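Local coordinates for protein guanylate kinase (PDB 3TR0) that catalyses the ATP-dependent phosphorylation of GMP to GDP and is probably essential for recycling GMP, at residues Leu9-Ala14 against Pro117-Ile122. Residues are numbered along the deposited sequence; the frame is centred on the assembly and turned at random.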
loop_
_atom_site.group_PDB
_atom_site.type_symbol
_atom_site.label_atom_id
_atom_site.label_comp_id
_atom_site.label_asym_id
_atom_site.label_seq_id
_atom_site.Cartn_x
_atom_site.Cartn_y
_atom_site.Cartn_z
ATOM N N LEU A 9 -10.267 -8.972 -0.395
ATOM C CA LEU A 9 -10.432 -9.328 1.006
ATOM C C LEU A 9 -9.276 -8.752 1.818
ATOM O O LEU A 9 -8.123 -8.845 1.416
ATOM C CB LEU A 9 -10.459 -10.847 1.166
ATOM C CG LEU A 9 -11.521 -11.597 0.356
ATOM C CD1 LEU A 9 -11.402 -13.093 0.604
ATOM C CD2 LEU A 9 -12.912 -11.101 0.714
ATOM N N PHE A 10 -9.596 -8.159 2.960
ATOM C CA PHE A 10 -8.585 -7.617 3.847
ATOM C C PHE A 10 -8.668 -8.326 5.180
ATOM O O PHE A 10 -9.613 -8.121 5.939
ATOM C CB PHE A 10 -8.776 -6.111 4.023
ATOM C CG PHE A 10 -8.508 -5.324 2.773
ATOM C CD1 PHE A 10 -7.232 -4.878 2.482
ATOM C CD2 PHE A 10 -9.528 -5.052 1.874
ATOM C CE1 PHE A 10 -6.981 -4.158 1.330
ATOM C CE2 PHE A 10 -9.281 -4.335 0.724
ATOM C CZ PHE A 10 -8.004 -3.891 0.447
ATOM N N ILE A 11 -7.680 -9.178 5.446
ATOM C CA ILE A 11 -7.659 -9.988 6.657
ATOM C C ILE A 11 -7.029 -9.178 7.776
ATOM O O ILE A 11 -5.949 -8.623 7.606
ATOM C CB ILE A 11 -6.835 -11.273 6.445
ATOM C CG1 ILE A 11 -7.418 -12.101 5.296
ATOM C CG2 ILE A 11 -6.785 -12.102 7.723
ATOM C CD1 ILE A 11 -6.444 -13.100 4.708
ATOM N N ILE A 12 -7.711 -9.107 8.915
ATOM C CA ILE A 12 -7.175 -8.427 10.085
ATOM C C ILE A 12 -7.043 -9.426 11.223
ATOM O O ILE A 12 -8.041 -10.000 11.662
ATOM C CB ILE A 12 -8.107 -7.311 10.564
ATOM C CG1 ILE A 12 -8.613 -6.482 9.384
ATOM C CG2 ILE A 12 -7.394 -6.432 11.573
ATOM C CD1 ILE A 12 -7.532 -5.683 8.705
ATOM N N SER A 13 -5.819 -9.638 11.699
ATOM C CA SER A 13 -5.588 -10.574 12.802
ATOM C C SER A 13 -4.828 -9.905 13.936
ATOM O O SER A 13 -4.051 -8.980 13.711
ATOM C CB SER A 13 -4.828 -11.813 12.323
ATOM O OG SER A 13 -5.499 -12.448 11.246
ATOM N N ALA A 14 -5.063 -10.378 15.158
ATOM C CA ALA A 14 -4.408 -9.820 16.330
ATOM C C ALA A 14 -4.689 -10.689 17.548
ATOM O O ALA A 14 -5.688 -11.407 17.587
ATOM C CB ALA A 14 -4.885 -8.396 16.578
ATOM N N PRO A 117 -6.005 -15.513 -3.509
ATOM C CA PRO A 117 -4.618 -15.033 -3.567
ATOM C C PRO A 117 -4.419 -13.514 -3.449
ATOM O O PRO A 117 -3.464 -13.101 -2.794
ATOM C CB PRO A 117 -4.113 -15.548 -4.926
ATOM C CG PRO A 117 -5.326 -16.048 -5.657
ATOM C CD PRO A 117 -6.313 -16.442 -4.608
ATOM N N PRO A 118 -5.288 -12.696 -4.071
ATOM C CA PRO A 118 -5.059 -11.247 -3.991
ATOM C C PRO A 118 -5.227 -10.691 -2.579
ATOM O O PRO A 118 -4.845 -9.547 -2.338
ATOM C CB PRO A 118 -6.149 -10.669 -4.903
ATOM C CG PRO A 118 -6.541 -11.793 -5.797
ATOM C CD PRO A 118 -6.427 -13.016 -4.946
ATOM N N ALA A 119 -5.798 -11.481 -1.670
ATOM C CA ALA A 119 -6.058 -11.016 -0.308
ATOM C C ALA A 119 -4.831 -10.411 0.389
ATOM O O ALA A 119 -3.718 -10.940 0.302
ATOM C CB ALA A 119 -6.637 -12.146 0.533
ATOM N N LEU A 120 -5.050 -9.299 1.084
ATOM C CA LEU A 120 -3.998 -8.669 1.874
ATOM C C LEU A 120 -4.271 -8.927 3.348
ATOM O O LEU A 120 -5.423 -8.921 3.780
ATOM C CB LEU A 120 -3.940 -7.162 1.608
ATOM C CG LEU A 120 -3.456 -6.708 0.226
ATOM C CD1 LEU A 120 -3.306 -5.194 0.195
ATOM C CD2 LEU A 120 -2.143 -7.382 -0.135
ATOM N N SER A 121 -3.218 -9.166 4.121
ATOM C CA SER A 121 -3.393 -9.445 5.538
ATOM C C SER A 121 -2.612 -8.452 6.400
ATOM O O SER A 121 -1.486 -8.073 6.069
ATOM C CB SER A 121 -3.019 -10.900 5.860
ATOM O OG SER A 121 -1.671 -11.176 5.532
ATOM N N ILE A 122 -3.241 -8.021 7.492
ATOM C CA ILE A 122 -2.674 -7.031 8.400
ATOM C C ILE A 122 -2.693 -7.589 9.819
ATOM O O ILE A 122 -3.733 -8.058 10.289
ATOM C CB ILE A 122 -3.520 -5.741 8.404
ATOM C CG1 ILE A 122 -3.699 -5.209 6.982
ATOM C CG2 ILE A 122 -2.910 -4.697 9.336
ATOM C CD1 ILE A 122 -4.766 -4.132 6.859
#
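Ile12 and Ile122 both set CG1 anti to the carbonyl carbon, but they differ at the next bond: chi2 of -67° bends CD1 of Ile12 toward the neighbouring strand, while Ile122 stays extended at 167°. The two side chains run side by side, with Ile12 CD1 3.7 Å from Ile122 CD1. On the same face Phe10 and Leu120 also point the same way, and Phe10 CE1 meets Leu120 CD1 obliquely at 4.0 Å; helix 173-187 packs over this side through Ile183, Ile184 and Glu187. Four backbone hydrogen bonds join the parallel strands, the odd-numbered residues of 9-13 bonding to Leu120 and Ile122: Leu120 N to Leu9 O, Ile11 N to Leu120 O, Ile122 N to Ile11 O and Ser13 N to Ile122 O, the middle two both 2.8 Å. These are neighbouring strands of the five-stranded parallel sheet of the P-loop kinase fold, and strand 9-13 leads at Ala14 into the predicted ATP-binding loop. The other face carries Ile11 and Ser121, whose CB atoms lie 3.9 Å apart, and helix 106-115 lies against Ile11 through Ala109 and Ile112. Ser121 OG is hydrogen-bonded to Arg113 NH2 of that helix, and Ser13 OG bonds to Ile104 O. Where strand 9-13 begins, Ala119 CB, just ahead of strand 120-125, rests 4.1 Å from Leu9 CB.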